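Calcium uptake protein 2, mitochondrial (PDB 6LB7) binds calcium through EF-hands and, as a mitochondrial calcium uptake protein, probably helps regulate calcium entry through the mitochondrial calcium uniporter. Local coordinates at residues 87-92 with 178-183. Numbering follows the deposited sequence.
Sequences YLFLLT and RFMENL
Phe89 reaches Met180 with the far end of its ring: CE1 lies 3.9 Å from Met180 CE, and the methyl sits at the ring edge, near its plane, rather than over a face. With CG anti to the backbone N (chi1 176°), the end of the ring comes up to helix 173-196, although the side chain does not start out in that direction, while the Met180 chain bends at chi2 and brings its methyl to the rim, the two side chains crossing at about a right angle. The axes of the two segments, 87-92 on helix 84-94 and 178-183 on helix 173-196, cross at -77° and approach to 11.3 Å, so apolar side chains bridge the gap in the buried core of the lobe that carries the calcium-binding EF-hand loop, whose strand 115-116 pairs with 171-172 just ahead of helix 173-196, as in paired EF-hands. Leu90 supplies the next link. Its CD2 meets Leu183 CD2 at 4.0 Å, and this same Leu183 methyl rests against the Leu90 carbonyl O. From the edge, near the ring plane, Leu90 CD2 also approaches Phe179 CE1 at 4.2 Å. Helix 157-163 adds Leu158, which touches both Leu90 and Phe179, and Phe162, which packs edge-to-face with Phe179. Within the first helix, Thr92 OG1 donates to Phe89 O (2.8 Å), tilted 24° from the carbonyl plane.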
ATOM      1  N   TYR B  87      -1.179  13.535  19.486  1.00 15.30           N
ATOM      2  CA  TYR B  87      -1.686  14.293  18.337  1.00 17.18           C
ATOM      3  C   TYR B  87      -1.348  13.597  17.013  1.00 14.44           C
ATOM      4  O   TYR B  87      -2.223  13.393  16.165  1.00 12.29           O
ATOM      5  CB  TYR B  87      -1.119  15.726  18.409  1.00 14.53           C
ATOM      6  CG  TYR B  87      -1.170  16.552  17.140  1.00 12.31           C
ATOM      7  CD1 TYR B  87      -0.015  16.793  16.398  1.00 17.68           C
ATOM      8  CD2 TYR B  87      -2.369  17.114  16.691  1.00 13.68           C
ATOM      9  CE1 TYR B  87      -0.062  17.572  15.227  1.00 23.73           C
ATOM     10  CE2 TYR B  87      -2.425  17.877  15.517  1.00 18.99           C
ATOM     11  CZ  TYR B  87      -1.274  18.102  14.800  1.00 23.18           C
ATOM     12  OH  TYR B  87      -1.322  18.864  13.659  1.00 25.23           O
ATOM     13  N   LEU B  88      -0.091  13.181  16.834  1.00 11.17           N
ATOM     14  CA  LEU B  88       0.283  12.474  15.607  1.00 20.83           C
ATOM     15  C   LEU B  88      -0.454  11.144  15.476  1.00 23.29           C
ATOM     16  O   LEU B  88      -0.860  10.756  14.376  1.00 17.91           O
ATOM     17  CB  LEU B  88       1.792  12.234  15.568  1.00 19.92           C
ATOM     18  CG  LEU B  88       2.736  13.439  15.549  1.00 18.00           C
ATOM     19  CD1 LEU B  88       4.155  12.925  15.319  1.00 19.42           C
ATOM     20  CD2 LEU B  88       2.309  14.437  14.461  1.00 14.54           C
ATOM     21  N   PHE B  89      -0.621  10.426  16.585  1.00 12.50           N
ATOM     22  CA  PHE B  89      -1.348   9.163  16.544  1.00 18.96           C
ATOM     23  C   PHE B  89      -2.795   9.363  16.101  1.00 12.61           C
ATOM     24  O   PHE B  89      -3.300   8.636  15.234  1.00 17.60           O
ATOM     25  CB  PHE B  89      -1.291   8.489  17.915  1.00 18.57           C
ATOM     26  CG  PHE B  89      -2.103   7.239  17.986  1.00 21.88           C
ATOM     27  CD1 PHE B  89      -3.272   7.201  18.722  1.00 18.50           C
ATOM     28  CD2 PHE B  89      -1.716   6.114  17.275  1.00 24.50           C
ATOM     29  CE1 PHE B  89      -4.025   6.041  18.768  1.00 24.69           C
ATOM     30  CE2 PHE B  89      -2.467   4.967  17.310  1.00 24.12           C
ATOM     31  CZ  PHE B  89      -3.620   4.932  18.058  1.00 16.72           C
ATOM     32  N   LEU B  90      -3.479  10.346  16.695  1.00 11.30           N
ATOM     33  CA  LEU B  90      -4.860  10.638  16.322  1.00 11.25           C
ATOM     34  C   LEU B  90      -4.956  11.069  14.863  1.00 12.30           C
ATOM     35  O   LEU B  90      -5.895  10.692  14.159  1.00 12.46           O
ATOM     36  CB  LEU B  90      -5.425  11.720  17.239  1.00 11.27           C
ATOM     37  CG  LEU B  90      -5.548  11.363  18.724  1.00 17.56           C
ATOM     38  CD1 LEU B  90      -5.772  12.604  19.542  1.00 14.31           C
ATOM     39  CD2 LEU B  90      -6.686  10.341  18.981  1.00 14.75           C
ATOM     40  N   LEU B  91      -3.968  11.818  14.374  1.00 11.40           N
ATOM     41  CA  LEU B  91      -4.030  12.251  12.986  1.00 14.51           C
ATOM     42  C   LEU B  91      -3.912  11.061  12.044  1.00 16.10           C
ATOM     43  O   LEU B  91      -4.611  11.004  11.031  1.00 11.20           O
ATOM     44  CB  LEU B  91      -2.933  13.284  12.684  1.00 14.89           C
ATOM     45  CG  LEU B  91      -3.030  14.736  13.154  1.00 21.23           C
ATOM     46  CD1 LEU B  91      -1.840  15.496  12.551  1.00 21.43           C
ATOM     47  CD2 LEU B  91      -4.336  15.393  12.729  1.00 19.12           C
ATOM     48  N   THR B  92      -3.033  10.098  12.350  1.00 12.00           N
ATOM     49  CA  THR B  92      -2.936   8.945  11.449  1.00 15.17           C
ATOM     50  C   THR B  92      -4.244   8.169  11.413  1.00 19.39           C
ATOM     51  O   THR B  92      -4.635   7.649  10.359  1.00 17.01           O
ATOM     52  CB  THR B  92      -1.779   8.011  11.839  1.00 21.33           C
ATOM     53  OG1 THR B  92      -2.030   7.388  13.100  1.00 25.02           O
ATOM     54  CG2 THR B  92      -0.473   8.765  11.928  1.00 20.68           C
ATOM     55  N   ARG B 178     -13.821   0.949  18.651  1.00 22.02           N
ATOM     56  CA  ARG B 178     -14.958   1.841  18.840  1.00 25.87           C
ATOM     57  C   ARG B 178     -14.502   3.291  19.021  1.00 17.92           C
ATOM     58  O   ARG B 178     -15.156   4.223  18.540  1.00 20.01           O
ATOM     59  CB  ARG B 178     -15.778   1.352  20.036  1.00 24.88           C
ATOM     60  CG  ARG B 178     -16.992   2.112  20.308  1.00 40.44           C
ATOM     61  CD  ARG B 178     -17.866   1.442  21.350  1.00 52.39           C
ATOM     62  NE  ARG B 178     -18.540   0.384  20.849  1.00 57.37           N
ATOM     63  CZ  ARG B 178     -19.518   0.476  20.129  1.00 68.05           C
ATOM     64  NH1 ARG B 178     -19.934   1.580  19.831  1.00 72.49           N
ATOM     65  NH2 ARG B 178     -20.077  -0.532  19.705  1.00 71.06           N
ATOM     66  N   PHE B 179     -13.408   3.486  19.755  1.00 16.17           N
ATOM     67  CA  PHE B 179     -12.855   4.823  19.926  1.00 14.77           C
ATOM     68  C   PHE B 179     -12.426   5.429  18.584  1.00 14.40           C
ATOM     69  O   PHE B 179     -12.702   6.601  18.315  1.00 15.53           O
ATOM     70  CB  PHE B 179     -11.674   4.780  20.892  1.00 20.53           C
ATOM     71  CG  PHE B 179     -11.150   6.144  21.256  1.00 18.36           C
ATOM     72  CD1 PHE B 179     -10.133   6.731  20.514  1.00 22.39           C
ATOM     73  CD2 PHE B 179     -11.697   6.845  22.312  1.00 30.54           C
ATOM     74  CE1 PHE B 179      -9.658   7.992  20.828  1.00 21.98           C
ATOM     75  CE2 PHE B 179     -11.221   8.099  22.641  1.00 29.00           C
ATOM     76  CZ  PHE B 179     -10.201   8.670  21.887  1.00 19.21           C
ATOM     77  N   MET B 180     -11.758   4.641  17.732  1.00 13.68           N
ATOM     78  CA  MET B 180     -11.312   5.145  16.432  1.00 15.22           C
ATOM     79  C   MET B 180     -12.487   5.407  15.491  1.00 20.33           C
ATOM     80  O   MET B 180     -12.498   6.411  14.775  1.00 11.25           O
ATOM     81  CB  MET B 180     -10.337   4.156  15.790  1.00 12.59           C
ATOM     82  CG  MET B 180      -9.128   3.843  16.662  1.00 21.71           C
ATOM     83  SD  MET B 180      -8.355   5.326  17.368  1.00 30.74           S
ATOM     84  CE  MET B 180      -7.691   4.672  18.899  1.00 32.83           C
ATOM     85  N   GLU B 181     -13.469   4.497  15.444  1.00 14.17           N
ATOM     86  CA  GLU B 181     -14.695   4.783  14.699  1.00 15.72           C
ATOM     87  C   GLU B 181     -15.340   6.071  15.196  1.00 13.14           C
ATOM     88  O   GLU B 181     -15.814   6.885  14.404  1.00 17.65           O
ATOM     89  CB  GLU B 181     -15.695   3.627  14.836  1.00 21.00           C
ATOM     90  CG  GLU B 181     -15.293   2.288  14.182  1.00 21.58           C
ATOM     91  CD  GLU B 181     -16.170   1.115  14.663  1.00 28.52           C
ATOM     92  OE1 GLU B 181     -16.095   0.010  14.068  1.00 22.45           O
ATOM     93  OE2 GLU B 181     -16.912   1.292  15.657  1.00 25.89           O
ATOM     94  N   ASN B 182     -15.393   6.254  16.516  1.00 12.15           N
ATOM     95  CA  ASN B 182     -16.058   7.421  17.076  1.00 13.31           C
ATOM     96  C   ASN B 182     -15.251   8.696  16.845  1.00 13.44           C
ATOM     97  O   ASN B 182     -15.835   9.781  16.736  1.00 14.19           O
ATOM     98  CB  ASN B 182     -16.312   7.204  18.566  1.00 13.94           C
ATOM     99  CG  ASN B 182     -17.556   6.321  18.833  1.00 21.41           C
ATOM    100  OD1 ASN B 182     -18.461   6.248  18.008  1.00 23.78           O
ATOM    101  ND2 ASN B 182     -17.584   5.657  19.987  1.00 18.49           N
ATOM    102  N   LEU B 183     -13.922   8.594  16.817  1.00 11.61           N
ATOM    103  CA  LEU B 183     -13.094   9.748  16.457  1.00 11.46           C
ATOM    104  C   LEU B 183     -13.409  10.221  15.042  1.00 19.09           C
ATOM    105  O   LEU B 183     -13.677  11.412  14.818  1.00 12.58           O
ATOM    106  CB  LEU B 183     -11.612   9.391  16.595  1.00 14.06           C
ATOM    107  CG  LEU B 183     -10.619  10.391  16.007  1.00 17.67           C
ATOM    108  CD1 LEU B 183     -10.643  11.679  16.834  1.00 11.27           C
ATOM    109  CD2 LEU B 183      -9.222   9.785  15.949  1.00 21.39           C
TER